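Local coordinates for protein deoxyribose-phosphate aldolase (Toxoplasma gondii, PDB 4EIV) that belongs to the deoxyribose-phosphate aldolase family and adopts a closed eight-stranded parallel beta/alpha barrel fold, at residues 46-54 and 77-85. Sequence-based numbering, arbitrary orientation.
Sequences AVCKIAAKD and SAPEVAGIK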
ATOM      1  N   ALA A  46     -20.793 -19.115  -6.896  1.00 35.07           N
ATOM      2  CA  ALA A  46     -19.888 -18.884  -8.031  1.00 35.09           C
ATOM      3  C   ALA A  46     -19.040 -17.627  -7.827  1.00 33.72           C
ATOM      4  O   ALA A  46     -17.834 -17.618  -8.054  1.00 34.24           O
ATOM      5  CB  ALA A  46     -20.675 -18.798  -9.343  1.00 36.08           C
ATOM      6  N   VAL A  47     -19.682 -16.569  -7.366  1.00 32.97           N
ATOM      7  CA  VAL A  47     -18.988 -15.314  -7.112  1.00 31.67           C
ATOM      8  C   VAL A  47     -17.979 -15.489  -5.977  1.00 31.20           C
ATOM      9  O   VAL A  47     -16.831 -15.043  -6.077  1.00 30.90           O
ATOM     10  CB  VAL A  47     -20.007 -14.209  -6.770  1.00 31.34           C
ATOM     11  CG1 VAL A  47     -19.321 -13.002  -6.199  1.00 32.32           C
ATOM     12  CG2 VAL A  47     -20.830 -13.860  -8.006  1.00 32.71           C
ATOM     13  N   CYS A  48     -18.411 -16.134  -4.899  1.00 32.03           N
ATOM     14  CA  CYS A  48     -17.557 -16.345  -3.733  1.00 32.39           C
ATOM     15  C   CYS A  48     -16.306 -17.158  -4.017  1.00 33.32           C
ATOM     16  O   CYS A  48     -15.254 -16.887  -3.451  1.00 32.95           O
ATOM     17  CB  CYS A  48     -18.332 -16.999  -2.587  1.00 33.07           C
ATOM     18  SG  CYS A  48     -19.473 -15.876  -1.775  1.00 33.43           S
ATOM     19  N   LYS A  49     -16.424 -18.150  -4.891  0.50 34.36           N
ATOM     20  CA  LYS A  49     -15.283 -18.987  -5.235  0.50 35.47           C
ATOM     21  C   LYS A  49     -14.175 -18.193  -5.915  0.50 34.52           C
ATOM     22  O   LYS A  49     -12.999 -18.373  -5.593  0.50 35.14           O
ATOM     23  CB  LYS A  49     -15.743 -20.163  -6.086  0.50 37.12           C
ATOM     24  CG  LYS A  49     -16.489 -21.194  -5.254  0.50 39.61           C
ATOM     25  CD  LYS A  49     -17.212 -22.227  -6.091  0.50 41.68           C
ATOM     26  CE  LYS A  49     -18.066 -23.133  -5.216  0.50 43.44           C
ATOM     27  NZ  LYS A  49     -18.901 -24.080  -6.009  0.50 46.69           N
ATOM     28  N   ILE A  50     -14.545 -17.302  -6.835  1.00 33.71           N
ATOM     29  CA  ILE A  50     -13.550 -16.456  -7.522  1.00 32.68           C
ATOM     30  C   ILE A  50     -13.036 -15.366  -6.551  1.00 31.18           C
ATOM     31  O   ILE A  50     -11.854 -15.053  -6.537  1.00 31.24           O
ATOM     32  CB  ILE A  50     -14.079 -15.852  -8.832  1.00 32.81           C
ATOM     33  CG1 ILE A  50     -14.543 -16.969  -9.773  1.00 35.75           C
ATOM     34  CG2 ILE A  50     -13.013 -14.957  -9.480  1.00 32.93           C
ATOM     35  CD1 ILE A  50     -13.485 -18.003 -10.111  1.00 39.93           C
ATOM     36  N   ALA A  51     -13.918 -14.834  -5.710  1.00 30.41           N
ATOM     37  CA  ALA A  51     -13.514 -13.860  -4.693  1.00 29.53           C
ATOM     38  C   ALA A  51     -12.461 -14.422  -3.727  1.00 30.46           C
ATOM     39  O   ALA A  51     -11.466 -13.766  -3.425  1.00 29.98           O
ATOM     40  CB  ALA A  51     -14.749 -13.391  -3.885  1.00 29.54           C
ATOM     41  N   ALA A  52     -12.662 -15.669  -3.302  1.00 31.17           N
ATOM     42  CA  ALA A  52     -11.830 -16.286  -2.282  1.00 32.31           C
ATOM     43  C   ALA A  52     -10.586 -17.011  -2.774  1.00 32.84           C
ATOM     44  O   ALA A  52      -9.776 -17.414  -1.950  1.00 34.36           O
ATOM     45  CB  ALA A  52     -12.680 -17.240  -1.424  1.00 33.17           C
ATOM     46  N   LYS A  53     -10.431 -17.178  -4.085  1.00 32.87           N
ATOM     47  CA  LYS A  53      -9.255 -17.842  -4.652  1.00 34.27           C
ATOM     48  C   LYS A  53      -8.006 -17.041  -4.289  1.00 33.67           C
ATOM     49  O   LYS A  53      -8.020 -15.815  -4.330  1.00 32.29           O
ATOM     50  CB  LYS A  53      -9.387 -17.938  -6.174  1.00 34.62           C
ATOM     51  CG  LYS A  53      -8.277 -18.745  -6.860  1.00 38.20           C
ATOM     52  CD  LYS A  53      -8.572 -18.893  -8.358  1.00 41.94           C
ATOM     53  CE  LYS A  53      -7.631 -19.865  -9.069  1.00 46.46           C
ATOM     54  NZ  LYS A  53      -6.211 -19.467  -9.021  1.00 48.86           N
ATOM     55  N   ASP A  54      -6.918 -17.734  -3.989  1.00 35.36           N
ATOM     56  CA  ASP A  54      -5.694 -17.076  -3.555  1.00 36.15           C
ATOM     57  C   ASP A  54      -5.078 -16.269  -4.721  1.00 34.80           C
ATOM     58  O   ASP A  54      -4.924 -16.793  -5.819  1.00 35.69           O
ATOM     59  CB  ASP A  54      -4.743 -18.165  -3.039  1.00 38.45           C
ATOM     60  CG  ASP A  54      -3.551 -17.622  -2.264  1.00 42.77           C
ATOM     61  OD1 ASP A  54      -3.143 -16.477  -2.473  1.00 46.89           O
ATOM     62  OD2 ASP A  54      -2.975 -18.398  -1.462  1.00 49.47           O
ATOM     63  N   SER A  77     -18.210 -26.816   1.392  1.00 47.11           N
ATOM     64  CA  SER A  77     -17.671 -27.255   0.097  1.00 47.79           C
ATOM     65  C   SER A  77     -16.527 -26.350  -0.388  1.00 46.39           C
ATOM     66  O   SER A  77     -15.621 -26.806  -1.085  1.00 48.07           O
ATOM     67  CB  SER A  77     -18.782 -27.310  -0.953  1.00 48.14           C
ATOM     68  OG  SER A  77     -19.403 -26.049  -1.120  1.00 48.38           O
ATOM     69  N   ALA A  78     -16.556 -25.082   0.010  1.00 44.39           N
ATOM     70  CA  ALA A  78     -15.560 -24.088  -0.394  1.00 43.17           C
ATOM     71  C   ALA A  78     -14.972 -23.431   0.856  1.00 42.25           C
ATOM     72  O   ALA A  78     -15.290 -22.282   1.164  1.00 40.95           O
ATOM     73  CB  ALA A  78     -16.214 -23.045  -1.286  1.00 42.05           C
ATOM     74  N   PRO A  79     -14.092 -24.156   1.580  1.00 43.19           N
ATOM     75  CA  PRO A  79     -13.531 -23.633   2.842  1.00 43.17           C
ATOM     76  C   PRO A  79     -12.807 -22.283   2.737  1.00 41.83           C
ATOM     77  O   PRO A  79     -12.712 -21.550   3.729  1.00 42.10           O
ATOM     78  CB  PRO A  79     -12.566 -24.745   3.291  1.00 45.20           C
ATOM     79  CG  PRO A  79     -12.320 -25.548   2.102  1.00 45.51           C
ATOM     80  CD  PRO A  79     -13.521 -25.470   1.236  1.00 45.35           C
ATOM     81  N   GLU A  80     -12.310 -21.966   1.546  1.00 41.12           N
ATOM     82  CA  GLU A  80     -11.608 -20.717   1.309  1.00 40.55           C
ATOM     83  C   GLU A  80     -12.487 -19.497   1.538  1.00 38.48           C
ATOM     84  O   GLU A  80     -11.972 -18.400   1.777  1.00 37.68           O
ATOM     85  CB  GLU A  80     -11.019 -20.658  -0.114  1.00 40.56           C
ATOM     86  CG  GLU A  80     -12.012 -20.615  -1.284  1.00 42.05           C
ATOM     87  CD  GLU A  80     -12.536 -21.978  -1.740  1.00 44.54           C
ATOM     88  OE1 GLU A  80     -12.360 -22.998  -1.017  1.00 45.69           O
ATOM     89  OE2 GLU A  80     -13.140 -22.015  -2.846  1.00 45.43           O
ATOM     90  N   VAL A  81     -13.811 -19.672   1.471  1.00 38.21           N
ATOM     91  CA  VAL A  81     -14.715 -18.534   1.649  1.00 36.54           C
ATOM     92  C   VAL A  81     -14.657 -17.934   3.065  1.00 36.32           C
ATOM     93  O   VAL A  81     -15.056 -16.787   3.271  1.00 35.75           O
ATOM     94  CB  VAL A  81     -16.173 -18.818   1.211  1.00 36.49           C
ATOM     95  CG1 VAL A  81     -16.210 -19.289  -0.248  1.00 38.04           C
ATOM     96  CG2 VAL A  81     -16.893 -19.777   2.145  1.00 38.90           C
ATOM     97  N   ALA A  82     -14.143 -18.694   4.027  1.00 37.68           N
ATOM     98  CA  ALA A  82     -13.955 -18.179   5.384  1.00 37.98           C
ATOM     99  C   ALA A  82     -12.971 -16.999   5.370  1.00 37.59           C
ATOM    100  O   ALA A  82     -13.003 -16.144   6.253  1.00 38.36           O
ATOM    101  CB  ALA A  82     -13.439 -19.281   6.301  1.00 39.70           C
ATOM    102  N   GLY A  83     -12.128 -16.954   4.341  1.00 37.45           N
ATOM    103  CA  GLY A  83     -11.084 -15.936   4.201  1.00 37.07           C
ATOM    104  C   GLY A  83     -11.432 -14.638   3.503  1.00 35.97           C
ATOM    105  O   GLY A  83     -10.541 -13.834   3.234  1.00 37.17           O
ATOM    106  N   ILE A  84     -12.697 -14.457   3.143  1.00 34.50           N
ATOM    107  CA  ILE A  84     -13.165 -13.169   2.626  1.00 32.87           C
ATOM    108  C   ILE A  84     -14.217 -12.666   3.599  1.00 32.49           C
ATOM    109  O   ILE A  84     -14.832 -13.451   4.321  1.00 33.27           O
ATOM    110  CB  ILE A  84     -13.755 -13.229   1.202  1.00 31.95           C
ATOM    111  CG1 ILE A  84     -14.984 -14.149   1.124  1.00 32.11           C
ATOM    112  CG2 ILE A  84     -12.675 -13.641   0.202  1.00 33.11           C
ATOM    113  CD1 ILE A  84     -15.697 -14.119  -0.242  1.00 32.36           C
ATOM    114  N   LYS A  85     -14.385 -11.354   3.644  1.00 30.84           N
ATOM    115  CA  LYS A  85     -15.405 -10.747   4.479  1.00 30.63           C
ATOM    116  C   LYS A  85     -16.749 -10.817   3.775  1.00 29.85           C
ATOM    117  O   LYS A  85     -16.818 -10.849   2.542  1.00 29.90           O
ATOM    118  CB  LYS A  85     -15.095  -9.281   4.726  1.00 30.82           C
ATOM    119  CG  LYS A  85     -13.972  -8.994   5.671  1.00 33.86           C
ATOM    120  CD  LYS A  85     -13.782  -7.494   5.717  1.00 37.37           C
ATOM    121  CE  LYS A  85     -13.002  -7.006   6.907  1.00 39.73           C
ATOM    122  NZ  LYS A  85     -12.867  -5.523   6.807  1.00 39.73           N
TER
HETATM  123  O   HOH W   1     -11.760 -20.620  -4.733  1.00 53.19           O
HETATM  124  O   HOH W   2     -19.846 -25.203  -3.681  1.00 81.10           O
HETATM  125  O   HOH W   3      -9.517 -17.439   0.958  1.00 96.57           O
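On the outer layer of this TIM-type beta/alpha barrel, the C-terminal end of helix 41-52 packs against the 3-10 turn 79-83 and Ile84, which lead into strand 85-90; Ala52 meets Glu80, Val81 and Ile84 there. Ala52 suits the centre because its lone methyl lets the two backbones close in, with the CA atoms of Ala52 and Val81 5.4 Å apart. Its CB lies close against the aliphatic part of Glu80, 3.4 Å from CG, and also near the Glu80 carbonyl.

Ile84 lies across the helix end with two branches. CG2 lies 3.7 Å from Ala52 CA and also near Ala51 O. The other branch, turned by chi1 (61°) and then extended (chi2 174°), aims CD1 at Ala51 CB; its approach to Cys48 SG, 4.4 Å away, is looser. One methyl of the beta-branched Val81, CG1, lies 3.9 Å from Cys48 CB. Leu74 of helix 67-74 touches both Cys48 and Val81, continuing this apolar layer toward the neighbouring helix.

No direct hydrogen bond joins the two segments; along the outer edge, water makes the polar links. One water donates to both Ala52 O and Glu80 O, tying the helix end to the turn. In one of two deposited conformers, and so less certainly, Lys49 runs extended past Ala78 and its NZ donates to a water that also bonds Ser77 OG; NZ is then 6.9 Å from Glu80 OE2, too far for a salt bridge. The bend of Glu80 at chi2 (-84°) turns its carboxylate back toward Ala78 and leaves OE2 facing the side of Lys49, where a further water donates to Lys49 O and Glu80 OE2, 2.7 Å from each.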